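Local coordinates for hypothetical protein, conserved (Leishmania major, PDB 2B4W) that is of unknown function but belongs to a family of the beta-fructosidase clan, so it is probably a five-bladed beta-propeller and may bind or process carbohydrates, at residues D134-Q139 and G191-Y196; I159-L164 and P179-L184; K12-S17 and K247-P252; A6-N11 and A241-T246. All blocks are in the same frame, centred on the assembly; numbering follows the deposited sequence.

The four contacts sample the propeller-like fold from its axis to its rim. Interaction 1 lies deepest, about 7 Å from the centre of the chain, where strands 136-139 and 188-198 of successive sheets run side by side. Interaction 2 sits 11 Å away, centre to centre, and adds the short outer strand to the sheet that begins with 136-139; the two touch where Ile-159 packs on Gly-191. Interactions 3 and 4, also 11 Å apart, join the N-terminal helix and the residues after it to strand 238-245 and the following loop, some 230 residues later. They therefore enclose the other two along the sequence and tie the chain's beginning to its later sheets.

Interaction 1: D134-Q139 and G191-Y196; sequences DIRVLQ and GVNQAY
Residues 134-138 and 192-196 run in nearly the same direction, 15° apart, and Arg-136 and Leu-138 project across the gap toward Val-192, Asn-193 and Ala-195. The backbones stand too far apart for sheet pairing, so waters span the space: one links Asp-134 O to Val-192 N, while two others share Val-137 O and reach Ala-195 N and Ala-195 O. Arg-136 makes the direct polar link. Its chain bends about the CB-CG bond (chi2 -50°), laying CG 3.2 Å from Val-192 O and turning the guanidinium back along its own backbone. Arg-136 NE donates to Asn-193 O at 3.1 Å, approaching from above the carbonyl plane, and Arg-136 NH1 returns to Ile-135 O at 2.9 Å. Both acceptors lie near the guanidinium plane, whose rotation is fixed by this pair of bonds; Val-192 O sits over one face, toward its rim. Adjacent inner strands of neighbouring blades meet in this way around the axis of a beta-propeller, the fold this chain probably adopts, and the classic bulge of Asn-193 and Gln-194 opposite Ile-206 puts a corner in the second strand here. A further water joins Arg-136 NH2 to Asn-193 ND2, the amide standing nearly perpendicular to the guanidinium, while Asn-193 OD1 is held by His-208. Farther along, Leu-138 presses its CD2 branch tightly on Ala-195 CB, 3.4 Å away, and the same methyl lies 3.3 Å from Tyr-196 N.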
loop_
_atom_site.group_PDB
_atom_site.type_symbol
_atom_site.label_atom_id
_atom_site.label_comp_id
_atom_site.label_asym_id
_atom_site.label_seq_id
_atom_site.Cartn_x
_atom_site.Cartn_y
_atom_site.Cartn_z
ATOM N N ASP A 134 8.225 3.465 2.898
ATOM C CA ASP A 134 7.447 3.645 1.674
ATOM C C ASP A 134 8.172 3.227 0.408
ATOM O O ASP A 134 7.924 3.792 -0.660
ATOM C CB ASP A 134 6.993 5.117 1.609
ATOM C CG ASP A 134 6.154 5.476 2.816
ATOM O OD1 ASP A 134 5.595 4.559 3.443
ATOM O OD2 ASP A 134 6.015 6.659 3.187
ATOM N N ILE A 135 9.026 2.223 0.476
ATOM C CA ILE A 135 9.706 1.526 -0.604
ATOM C C ILE A 135 8.867 0.332 -1.081
ATOM O O ILE A 135 8.420 -0.448 -0.231
ATOM C CB ILE A 135 11.098 0.988 -0.210
ATOM C CG1 ILE A 135 12.059 2.043 0.343
ATOM C CG2 ILE A 135 11.705 0.233 -1.408
ATOM C CD1 ILE A 135 12.987 1.612 1.463
ATOM N N ARG A 136 8.663 0.236 -2.391
ATOM C CA ARG A 136 7.791 -0.719 -3.047
ATOM C C ARG A 136 8.385 -1.297 -4.326
ATOM O O ARG A 136 9.181 -0.697 -5.047
ATOM C CB ARG A 136 6.445 -0.109 -3.462
ATOM C CG ARG A 136 5.557 0.407 -2.359
ATOM C CD ARG A 136 5.393 -0.632 -1.264
ATOM N NE ARG A 136 4.515 -0.214 -0.177
ATOM C CZ ARG A 136 4.882 0.306 0.983
ATOM N NH1 ARG A 136 6.151 0.523 1.311
ATOM N NH2 ARG A 136 3.964 0.632 1.877
ATOM N N VAL A 137 7.937 -2.529 -4.622
ATOM C CA VAL A 137 8.434 -3.185 -5.825
ATOM C C VAL A 137 7.303 -3.849 -6.592
ATOM O O VAL A 137 6.223 -4.027 -6.034
ATOM C CB VAL A 137 9.458 -4.290 -5.501
ATOM C CG1 VAL A 137 10.570 -3.746 -4.614
ATOM C CG2 VAL A 137 8.806 -5.493 -4.811
ATOM N N LEU A 138 7.662 -4.220 -7.809
ATOM C CA LEU A 138 6.899 -5.102 -8.659
ATOM C C LEU A 138 7.775 -5.729 -9.753
ATOM O O LEU A 138 8.854 -5.283 -10.095
ATOM C CB LEU A 138 5.713 -4.436 -9.334
ATOM C CG LEU A 138 5.726 -3.408 -10.446
ATOM C CD1 LEU A 138 6.157 -3.787 -11.837
ATOM C CD2 LEU A 138 4.249 -2.979 -10.648
ATOM N N GLN A 139 7.183 -6.768 -10.338
ATOM C CA GLN A 139 7.750 -7.405 -11.520
ATOM C C GLN A 139 7.241 -6.744 -12.797
ATOM O O GLN A 139 6.011 -6.635 -12.945
ATOM C CB GLN A 139 7.357 -8.887 -11.515
ATOM C CG GLN A 139 8.005 -9.642 -12.691
ATOM C CD GLN A 139 8.466 -10.988 -12.151
ATOM O OE1 GLN A 139 7.709 -11.567 -11.378
ATOM N NE2 GLN A 139 9.652 -11.423 -12.544
ATOM N N GLY A 191 3.859 8.783 -1.420
ATOM C CA GLY A 191 4.345 7.438 -1.578
ATOM C C GLY A 191 3.453 6.540 -2.422
ATOM O O GLY A 191 2.243 6.715 -2.546
ATOM N N VAL A 192 4.110 5.558 -3.021
ATOM C CA VAL A 192 3.500 4.423 -3.674
ATOM C C VAL A 192 3.225 3.401 -2.574
ATOM O O VAL A 192 4.057 3.178 -1.704
ATOM C CB VAL A 192 4.373 3.817 -4.772
ATOM C CG1 VAL A 192 3.739 2.530 -5.303
ATOM C CG2 VAL A 192 4.590 4.802 -5.911
ATOM N N ASN A 193 2.047 2.815 -2.593
ATOM C CA ASN A 193 1.652 1.820 -1.606
ATOM C C ASN A 193 1.508 0.459 -2.281
ATOM O O ASN A 193 1.834 -0.566 -1.706
ATOM C CB ASN A 193 0.355 2.235 -0.922
ATOM C CG ASN A 193 0.583 3.363 0.080
ATOM O OD1 ASN A 193 0.433 4.530 -0.258
ATOM N ND2 ASN A 193 0.961 2.950 1.285
ATOM N N GLN A 194 0.997 0.454 -3.511
ATOM C CA GLN A 194 0.907 -0.771 -4.295
ATOM C C GLN A 194 1.066 -0.399 -5.774
ATOM O O GLN A 194 0.324 0.470 -6.266
ATOM C CB GLN A 194 -0.394 -1.518 -4.017
ATOM C CG GLN A 194 -0.468 -2.944 -4.570
ATOM C CD GLN A 194 0.411 -3.867 -3.752
ATOM O OE1 GLN A 194 0.597 -3.643 -2.557
ATOM N NE2 GLN A 194 0.973 -4.895 -4.368
ATOM N N ALA A 195 2.030 -1.065 -6.406
ATOM C CA ALA A 195 2.280 -1.011 -7.839
ATOM C C ALA A 195 1.774 -2.252 -8.575
ATOM O O ALA A 195 1.833 -3.397 -8.143
ATOM C CB ALA A 195 3.754 -0.789 -8.153
ATOM N N TYR A 196 1.241 -1.998 -9.767
ATOM C CA TYR A 196 0.621 -2.966 -10.649
ATOM C C TYR A 196 1.234 -2.913 -12.043
ATOM O O TYR A 196 1.512 -1.809 -12.512
ATOM C CB TYR A 196 -0.885 -2.698 -10.798
ATOM C CG TYR A 196 -1.604 -2.801 -9.459
ATOM C CD1 TYR A 196 -1.623 -1.759 -8.560
ATOM C CD2 TYR A 196 -2.243 -3.994 -9.117
ATOM C CE1 TYR A 196 -2.275 -1.857 -7.341
ATOM C CE2 TYR A 196 -2.888 -4.104 -7.908
ATOM C CZ TYR A 196 -2.902 -3.038 -7.028
ATOM O OH TYR A 196 -3.545 -3.171 -5.812
HETATM O O HOH W 1 7.133 5.186 -2.923
HETATM O O HOH W 2 0.946 0.017 1.961
HETATM O O HOH W 3 4.191 -2.489 -4.961
HETATM O O HOH W 4 3.572 -5.274 -6.823
#

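Interaction 2: I159-L164 and P179-L184; sequences IGFVIL and PPLDIL
Ile-159 and Phe-161 grip the incoming segment 179-184 by antiparallel backbone bonds that flank Gly-160. Leu-181 N donates to Ile-159 O at 2.8 Å, in the carbonyl plane, and Phe-161 N to Pro-179 O at 2.9 Å, nearly along the C=O axis. Between them Gly-160 and Pro-180 form a non-hydrogen-bonded pair with their CA atoms only 3.8 Å apart. The packed side of the contact is apolar. Phe-161 CB meets Leu-181 CD1 at 3.5 Å, and with CG anti to the backbone N (chi1 177°) the ring leads on away from the segment toward Phe-148. Ile-183 CD1 slants across the beta-branch of Ile-159, 3.5 Å from Ile-159 CG2, and Leu-184 crosses the same isoleucine at about a right angle, its CD1 lying 3.9 Å from Ile-159 CD1. Strand 223-231 of the next sheet adds Leu-231 and Phe-229 to this layer. The opposite margin is looser: Pro-179 and Pro-180 are exposed, and Val-162 reaches only Pro-179 CD. Beyond Leu-181 the backbones part, and one water takes over, accepting from Ile-159 N and Leu-184 N and donating to Leu-181 O. The chemistry suits the short, outermost strand of what is probably a propeller blade: Pro-180, which has no N-H to offer, occupies a position that asks for none, and two straight bonds plus an apolar inner face hold the edge.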
loop_
_atom_site.group_PDB
_atom_site.type_symbol
_atom_site.label_atom_id
_atom_site.label_comp_id
_atom_site.label_asym_id
_atom_site.label_seq_id
_atom_site.Cartn_x
_atom_site.Cartn_y
_atom_site.Cartn_z
ATOM N N ILE A 159 9.502 10.823 -4.662
ATOM C CA ILE A 159 9.265 9.435 -5.002
ATOM C C ILE A 159 10.209 9.154 -6.177
ATOM O O ILE A 159 10.116 9.854 -7.185
ATOM C CB ILE A 159 7.854 9.055 -5.451
ATOM C CG1 ILE A 159 6.811 8.891 -4.354
ATOM C CG2 ILE A 159 7.972 7.780 -6.284
ATOM C CD1 ILE A 159 5.398 9.288 -4.734
ATOM N N GLY A 160 11.062 8.169 -5.953
ATOM C CA GLY A 160 12.037 7.739 -6.931
ATOM C C GLY A 160 11.722 6.370 -7.506
ATOM O O GLY A 160 10.838 5.660 -7.033
ATOM N N PHE A 161 12.450 5.990 -8.547
ATOM C CA PHE A 161 12.198 4.763 -9.265
ATOM C C PHE A 161 13.453 4.328 -10.017
ATOM O O PHE A 161 14.067 5.109 -10.747
ATOM C CB PHE A 161 11.044 4.938 -10.269
ATOM C CG PHE A 161 10.808 3.679 -11.084
ATOM C CD1 PHE A 161 10.065 2.636 -10.546
ATOM C CD2 PHE A 161 11.293 3.514 -12.357
ATOM C CE1 PHE A 161 9.853 1.480 -11.267
ATOM C CE2 PHE A 161 11.114 2.348 -13.068
ATOM C CZ PHE A 161 10.381 1.313 -12.521
ATOM N N VAL A 162 13.784 3.058 -9.832
ATOM C CA VAL A 162 14.857 2.417 -10.575
ATOM C C VAL A 162 14.518 0.983 -10.950
ATOM O O VAL A 162 13.925 0.172 -10.229
ATOM C CB VAL A 162 16.174 2.439 -9.769
ATOM C CG1 VAL A 162 16.089 1.465 -8.608
ATOM C CG2 VAL A 162 17.344 2.133 -10.696
ATOM N N ILE A 163 14.912 0.628 -12.174
ATOM C CA ILE A 163 14.693 -0.745 -12.599
ATOM C C ILE A 163 15.877 -1.629 -12.238
ATOM O O ILE A 163 16.982 -1.311 -12.689
ATOM C CB ILE A 163 14.497 -0.834 -14.123
ATOM C CG1 ILE A 163 13.284 -0.065 -14.645
ATOM C CG2 ILE A 163 14.471 -2.294 -14.550
ATOM C CD1 ILE A 163 13.228 0.112 -16.144
ATOM N N LEU A 164 15.688 -2.704 -11.486
ATOM C CA LEU A 164 16.821 -3.595 -11.203
ATOM C C LEU A 164 16.681 -4.923 -11.942
ATOM O O LEU A 164 15.591 -5.219 -12.428
ATOM C CB LEU A 164 16.943 -3.855 -9.712
ATOM C CG LEU A 164 17.080 -2.728 -8.717
ATOM C CD1 LEU A 164 17.066 -3.295 -7.295
ATOM C CD2 LEU A 164 18.349 -1.930 -8.932
ATOM N N PRO A 179 16.839 7.401 -9.040
ATOM C CA PRO A 179 16.559 8.784 -9.436
ATOM C C PRO A 179 15.072 9.053 -9.200
ATOM O O PRO A 179 14.287 8.109 -9.258
ATOM C CB PRO A 179 16.854 8.856 -10.928
ATOM C CG PRO A 179 17.593 7.602 -11.234
ATOM C CD PRO A 179 17.104 6.582 -10.235
ATOM N N PRO A 180 14.802 10.324 -8.941
ATOM C CA PRO A 180 13.457 10.795 -8.648
ATOM C C PRO A 180 12.566 10.825 -9.877
ATOM O O PRO A 180 12.981 10.988 -11.016
ATOM C CB PRO A 180 13.684 12.235 -8.162
ATOM C CG PRO A 180 14.923 12.641 -8.904
ATOM C CD PRO A 180 15.793 11.418 -8.891
ATOM N N LEU A 181 11.271 10.664 -9.594
ATOM C CA LEU A 181 10.263 10.906 -10.600
ATOM C C LEU A 181 9.582 12.221 -10.167
ATOM O O LEU A 181 9.604 12.496 -8.968
ATOM C CB LEU A 181 9.237 9.805 -10.737
ATOM C CG LEU A 181 9.694 8.376 -11.031
ATOM C CD1 LEU A 181 8.563 7.396 -10.779
ATOM C CD2 LEU A 181 10.189 8.243 -12.455
ATOM N N ASP A 182 9.063 12.869 -11.177
ATOM C CA ASP A 182 8.298 14.084 -11.210
ATOM C C ASP A 182 6.864 13.862 -10.755
ATOM O O ASP A 182 6.003 13.775 -11.639
ATOM C CB ASP A 182 8.278 14.618 -12.654
ATOM C CG ASP A 182 7.979 16.110 -12.646
ATOM O OD1 ASP A 182 7.977 16.686 -11.533
ATOM O OD2 ASP A 182 7.758 16.629 -13.758
ATOM N N ILE A 183 6.661 13.747 -9.454
ATOM C CA ILE A 183 5.362 13.407 -8.883
ATOM C C ILE A 183 4.982 14.372 -7.760
ATOM O O ILE A 183 3.917 14.984 -7.837
ATOM C CB ILE A 183 5.295 11.972 -8.331
ATOM C CG1 ILE A 183 5.768 10.861 -9.269
ATOM C CG2 ILE A 183 3.871 11.655 -7.869
ATOM C CD1 ILE A 183 5.968 9.521 -8.594
ATOM N N LEU A 184 5.830 14.501 -6.748
ATOM C CA LEU A 184 5.598 15.419 -5.633
ATOM C C LEU A 184 6.405 16.705 -5.792
ATOM O O LEU A 184 6.023 17.583 -6.564
ATOM C CB LEU A 184 5.963 14.775 -4.297
ATOM C CG LEU A 184 5.642 13.286 -4.150
ATOM C CD1 LEU A 184 6.428 12.668 -3.001
ATOM C CD2 LEU A 184 4.142 13.094 -3.960
HETATM O O HOH W 5 8.658 13.015 -6.585
#

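Interaction 3: K12-S17 and K247-P252; sequences KRVYES and KSCYPP
Hydrogen bonding joins residues 12-17 to the turn at 247-252 in two places, at Ser-17 and at Lys-12. Ser-17 OG, anti to its own N (chi1 176°), is directed at the end of the turn and donates to Cys-249 O in the carbonyl plane, on a lone pair. The 2.5 Å between Ser-17 OG and Cys-249 O is unusually short, and its exact value is doubtful. Lys-12, extended beyond CG, reaches up to the turn and brings NZ to Ser-248 OG at 3.0 Å, a weak bond. That hydroxyl is busy already: Glu-9 OE1 is its stronger partner and Thr-246 OG1 another, so the ammonium probably joins a small polar cluster in which the nearby carboxylate offsets its charge. Van der Waals packing fills the middle. Cys-249 SG touches both Lys-12 CD (3.9 Å) and Val-14 CG2 (4.1 Å), and also packs on the ring of Phe-8 in the preceding helix. Pro-251 sets its ring against the Ser-17 hydroxyl, with Pro-251 CD 3.3 Å from Ser-17 OG. Tyr-250 turns the other way, into the sheet formed by strands 277-283 and 287-293, and its hydroxyl bonds to Asn-226 OD1. The fold gives these pieces their meaning. The short 3-10 segment 247-249 begins the connection from strand 238-245 to the next sheet, while strand 16-23 pairs antiparallel with strand 287-293 near the C-terminus. Such mixing of N- and C-terminal strands within one sheet is consistent with the velcro closure by which many beta-propellers lock their ring.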
loop_
_atom_site.group_PDB
_atom_site.type_symbol
_atom_site.label_atom_id
_atom_site.label_comp_id
_atom_site.label_asym_id
_atom_site.label_seq_id
_atom_site.Cartn_x
_atom_site.Cartn_y
_atom_site.Cartn_z
ATOM N N LYS A 12 -16.895 13.233 -6.240
ATOM C CA LYS A 12 -16.476 11.839 -6.024
ATOM C C LYS A 12 -17.516 10.820 -6.447
ATOM O O LYS A 12 -18.731 11.011 -6.466
ATOM C CB LYS A 12 -16.043 11.669 -4.573
ATOM C CG LYS A 12 -17.111 11.945 -3.544
ATOM C CD LYS A 12 -16.536 11.909 -2.126
ATOM C CE LYS A 12 -17.553 12.478 -1.144
ATOM N NZ LYS A 12 -17.353 11.947 0.237
ATOM N N ARG A 13 -17.010 9.651 -6.858
ATOM C CA ARG A 13 -17.862 8.619 -7.451
ATOM C C ARG A 13 -17.558 7.264 -6.825
ATOM O O ARG A 13 -16.661 6.521 -7.213
ATOM C CB ARG A 13 -17.678 8.620 -8.967
ATOM C CG ARG A 13 -18.750 7.935 -9.775
ATOM C CD ARG A 13 -18.441 7.732 -11.242
ATOM N NE ARG A 13 -18.156 8.921 -11.992
ATOM C CZ ARG A 13 -17.107 9.271 -12.710
ATOM N NH1 ARG A 13 -16.048 8.487 -12.852
ATOM N NH2 ARG A 13 -17.106 10.457 -13.315
ATOM N N VAL A 14 -18.324 6.970 -5.784
ATOM C CA VAL A 14 -18.196 5.856 -4.880
ATOM C C VAL A 14 -19.453 4.993 -4.911
ATOM O O VAL A 14 -20.524 5.545 -4.705
ATOM C CB VAL A 14 -17.990 6.323 -3.423
ATOM C CG1 VAL A 14 -17.598 5.170 -2.506
ATOM C CG2 VAL A 14 -16.952 7.428 -3.387
ATOM N N TYR A 15 -19.290 3.698 -5.134
ATOM C CA TYR A 15 -20.411 2.797 -5.320
ATOM C C TYR A 15 -20.743 1.996 -4.086
ATOM O O TYR A 15 -21.834 1.456 -3.953
ATOM C CB TYR A 15 -20.087 1.814 -6.444
ATOM C CG TYR A 15 -19.835 2.482 -7.764
ATOM C CD1 TYR A 15 -18.595 3.049 -8.028
ATOM C CD2 TYR A 15 -20.820 2.552 -8.736
ATOM C CE1 TYR A 15 -18.361 3.667 -9.232
ATOM C CE2 TYR A 15 -20.580 3.169 -9.950
ATOM C CZ TYR A 15 -19.340 3.726 -10.201
ATOM O OH TYR A 15 -19.065 4.355 -11.401
ATOM N N GLU A 16 -19.773 1.877 -3.193
ATOM C CA GLU A 16 -19.870 1.114 -1.958
ATOM C C GLU A 16 -18.818 1.702 -1.006
ATOM O O GLU A 16 -17.786 2.159 -1.501
ATOM C CB GLU A 16 -19.613 -0.382 -2.075
ATOM C CG GLU A 16 -20.183 -1.134 -3.246
ATOM C CD GLU A 16 -19.911 -2.613 -3.307
ATOM O OE1 GLU A 16 -19.357 -3.200 -2.348
ATOM O OE2 GLU A 16 -20.268 -3.179 -4.357
ATOM N N SER A 17 -19.099 1.665 0.281
ATOM C CA SER A 17 -18.259 2.289 1.307
ATOM C C SER A 17 -18.486 1.595 2.640
ATOM O O SER A 17 -19.580 1.597 3.212
ATOM C CB SER A 17 -18.551 3.787 1.348
ATOM O OG SER A 17 -17.852 4.459 2.363
ATOM N N LYS A 247 -10.962 10.565 3.102
ATOM C CA LYS A 247 -11.579 10.253 4.384
ATOM C C LYS A 247 -13.100 10.212 4.295
ATOM O O LYS A 247 -13.761 9.334 4.845
ATOM C CB LYS A 247 -11.194 11.301 5.444
ATOM C CG LYS A 247 -10.905 10.920 6.852
ATOM C CD LYS A 247 -11.566 9.678 7.383
ATOM C CE LYS A 247 -11.485 9.655 8.913
ATOM N NZ LYS A 247 -12.867 9.745 9.456
ATOM N N SER A 248 -13.675 11.207 3.604
ATOM C CA SER A 248 -15.126 11.284 3.524
ATOM C C SER A 248 -15.737 10.220 2.626
ATOM O O SER A 248 -16.971 10.127 2.562
ATOM C CB SER A 248 -15.550 12.641 2.953
ATOM O OG SER A 248 -14.914 12.773 1.688
ATOM N N CYS A 249 -14.911 9.456 1.927
ATOM C CA CYS A 249 -15.366 8.392 1.048
ATOM C C CYS A 249 -15.760 7.115 1.779
ATOM O O CYS A 249 -16.508 6.290 1.256
ATOM C CB CYS A 249 -14.233 7.995 0.089
ATOM S SG CYS A 249 -13.940 9.210 -1.185
ATOM N N TYR A 250 -15.194 6.980 2.965
ATOM C CA TYR A 250 -15.320 5.870 3.886
ATOM C C TYR A 250 -16.257 6.245 5.022
ATOM O O TYR A 250 -16.391 7.428 5.313
ATOM C CB TYR A 250 -13.942 5.479 4.458
ATOM C CG TYR A 250 -12.937 5.169 3.366
ATOM C CD1 TYR A 250 -12.227 6.163 2.712
ATOM C CD2 TYR A 250 -12.704 3.847 2.997
ATOM C CE1 TYR A 250 -11.305 5.881 1.708
ATOM C CE2 TYR A 250 -11.790 3.559 2.002
ATOM C CZ TYR A 250 -11.100 4.558 1.361
ATOM O OH TYR A 250 -10.187 4.223 0.376
ATOM N N PRO A 251 -16.887 5.281 5.660
ATOM C CA PRO A 251 -17.759 5.639 6.778
ATOM C C PRO A 251 -17.017 6.441 7.847
ATOM O O PRO A 251 -15.798 6.435 8.015
ATOM C CB PRO A 251 -18.204 4.291 7.339
ATOM C CG PRO A 251 -18.054 3.335 6.199
ATOM C CD PRO A 251 -16.878 3.840 5.413
ATOM N N PRO A 252 -17.812 7.209 8.581
ATOM C CA PRO A 252 -17.285 7.992 9.695
ATOM C C PRO A 252 -16.645 7.108 10.758
ATOM O O PRO A 252 -17.125 6.031 11.111
ATOM C CB PRO A 252 -18.534 8.664 10.271
ATOM C CG PRO A 252 -19.680 7.848 9.771
ATOM C CD PRO A 252 -19.259 7.399 8.396
#

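Interaction 4: A6-N11 and A241-T246; sequences AAFEAN and AKIIGT
Phe-8 swings its CG anti to the backbone N (chi1 177°) and so sends the ring from the helix onto Ile-243, while Glu-9, bent at its CB-CG bond, curls its carboxylate round to Thr-246. The helix thereby lies against strand 238-245, the edge strand of a five-stranded antiparallel sheet that probably forms one blade of a propeller, with the axes of helix 6-11 and strand 241-245 9.2 Å apart and 50° from parallel. The aromatic ring is the main wedge. Ile-243 CG2 stands over its face in a CH-pi contact, 3.7 Å from the centroid of the Phe-8 ring and 12° off the normal. On the helix side of the ring, Ile-243 CD1 reaches Phe-8 CB at 3.9 Å, so the isoleucine touches the ring and its stem with two separate methyls. The far end of the ring meets backbone: Phe-8 CZ is 3.5 Å from Gly-245 N, beside a classic beta bulge in which Ile-244 and Gly-245 both face Asn-226 of the neighbouring strand. Thr-246 slides past the ring in the opposite direction, with its CG2 3.8 Å from Phe-8 CD2. Val-4 and Lys-5, one turn earlier in the helix, extend the cover over Ile-243. The polar border is set by Glu-9, whose OE1 bonds to Ser-248 OG and whose OE2 forms a salt bridge with Lys-5 NZ; these partners would be expected to steady its negative charge. To the same oxygen, Glu-9 OE2, Thr-246 OG1 donates at 2.9 Å, coming from above the carboxylate plane.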
loop_
_atom_site.group_PDB
_atom_site.type_symbol
_atom_site.label_atom_id
_atom_site.label_comp_id
_atom_site.label_asym_id
_atom_site.label_seq_id
_atom_site.Cartn_x
_atom_site.Cartn_y
_atom_site.Cartn_z
ATOM N N ALA A 6 -10.720 19.621 -3.353
ATOM C CA ALA A 6 -12.086 20.152 -3.227
ATOM C C ALA A 6 -12.934 19.753 -4.422
ATOM O O ALA A 6 -14.135 19.447 -4.363
ATOM C CB ALA A 6 -12.037 21.662 -3.050
ATOM N N ALA A 7 -12.266 19.737 -5.581
ATOM C CA ALA A 7 -13.003 19.242 -6.754
ATOM C C ALA A 7 -13.385 17.786 -6.530
ATOM O O ALA A 7 -14.540 17.415 -6.737
ATOM C CB ALA A 7 -12.180 19.432 -8.010
ATOM N N PHE A 8 -12.422 16.968 -6.096
ATOM C CA PHE A 8 -12.705 15.554 -5.877
ATOM C C PHE A 8 -13.895 15.377 -4.937
ATOM O O PHE A 8 -14.861 14.701 -5.283
ATOM C CB PHE A 8 -11.526 14.770 -5.296
ATOM C CG PHE A 8 -11.833 13.299 -5.006
ATOM C CD1 PHE A 8 -11.791 12.358 -6.027
ATOM C CD2 PHE A 8 -12.157 12.843 -3.745
ATOM C CE1 PHE A 8 -12.065 11.028 -5.774
ATOM C CE2 PHE A 8 -12.425 11.514 -3.471
ATOM C CZ PHE A 8 -12.371 10.595 -4.494
ATOM N N GLU A 9 -13.797 15.976 -3.755
ATOM C CA GLU A 9 -14.889 15.898 -2.794
ATOM C C GLU A 9 -16.250 16.235 -3.406
ATOM O O GLU A 9 -17.257 15.667 -2.998
ATOM C CB GLU A 9 -14.662 16.864 -1.630
ATOM C CG GLU A 9 -13.386 16.608 -0.866
ATOM C CD GLU A 9 -13.429 15.364 -0.007
ATOM O OE1 GLU A 9 -14.499 14.815 0.313
ATOM O OE2 GLU A 9 -12.319 14.935 0.361
ATOM N N ALA A 10 -16.240 17.148 -4.358
ATOM C CA ALA A 10 -17.442 17.608 -5.030
ATOM C C ALA A 10 -17.906 16.605 -6.076
ATOM O O ALA A 10 -19.097 16.381 -6.291
ATOM C CB ALA A 10 -17.166 18.958 -5.677
ATOM N N ASN A 11 -16.914 16.005 -6.732
ATOM C CA ASN A 11 -17.186 15.100 -7.837
ATOM C C ASN A 11 -17.004 13.633 -7.508
ATOM O O ASN A 11 -16.954 12.791 -8.412
ATOM C CB ASN A 11 -16.250 15.509 -8.993
ATOM C CG ASN A 11 -16.681 16.836 -9.591
ATOM O OD1 ASN A 11 -17.849 16.979 -9.969
ATOM N ND2 ASN A 11 -15.758 17.789 -9.662
ATOM N N ALA A 241 -2.528 11.003 -13.397
ATOM C CA ALA A 241 -2.544 11.285 -11.965
ATOM C C ALA A 241 -3.919 11.740 -11.487
ATOM O O ALA A 241 -4.648 12.462 -12.174
ATOM C CB ALA A 241 -1.507 12.343 -11.626
ATOM N N LYS A 242 -4.304 11.319 -10.278
ATOM C CA LYS A 242 -5.659 11.662 -9.832
ATOM C C LYS A 242 -5.891 11.260 -8.387
ATOM O O LYS A 242 -5.233 10.350 -7.876
ATOM C CB LYS A 242 -6.662 10.971 -10.749
ATOM C CG LYS A 242 -6.336 9.517 -11.062
ATOM C CD LYS A 242 -7.381 8.963 -12.034
ATOM C CE LYS A 242 -6.700 8.505 -13.319
ATOM N NZ LYS A 242 -7.555 8.694 -14.520
ATOM N N ILE A 243 -6.829 11.958 -7.757
ATOM C CA ILE A 243 -7.281 11.570 -6.433
ATOM C C ILE A 243 -8.347 10.493 -6.655
ATOM O O ILE A 243 -9.194 10.686 -7.534
ATOM C CB ILE A 243 -7.886 12.690 -5.586
ATOM C CG1 ILE A 243 -6.963 13.875 -5.286
ATOM C CG2 ILE A 243 -8.438 12.113 -4.285
ATOM C CD1 ILE A 243 -7.706 15.100 -4.789
ATOM N N ILE A 244 -8.256 9.425 -5.886
ATOM C CA ILE A 244 -9.237 8.326 -6.013
ATOM C C ILE A 244 -10.022 8.054 -4.746
ATOM O O ILE A 244 -11.058 7.380 -4.749
ATOM C CB ILE A 244 -8.542 7.033 -6.496
ATOM C CG1 ILE A 244 -7.453 6.499 -5.573
ATOM C CG2 ILE A 244 -8.013 7.256 -7.913
ATOM C CD1 ILE A 244 -6.729 5.292 -6.157
ATOM N N GLY A 245 -9.583 8.604 -3.621
ATOM C CA GLY A 245 -10.180 8.501 -2.329
ATOM C C GLY A 245 -9.702 9.537 -1.336
ATOM O O GLY A 245 -8.597 10.061 -1.360
ATOM N N THR A 246 -10.588 9.813 -0.397
ATOM C CA THR A 246 -10.358 10.605 0.790
ATOM C C THR A 246 -11.159 9.992 1.936
ATOM O O THR A 246 -11.936 9.051 1.742
ATOM C CB THR A 246 -10.808 12.067 0.631
ATOM O OG1 THR A 246 -12.205 12.020 0.307
ATOM C CG2 THR A 246 -10.146 12.789 -0.529
#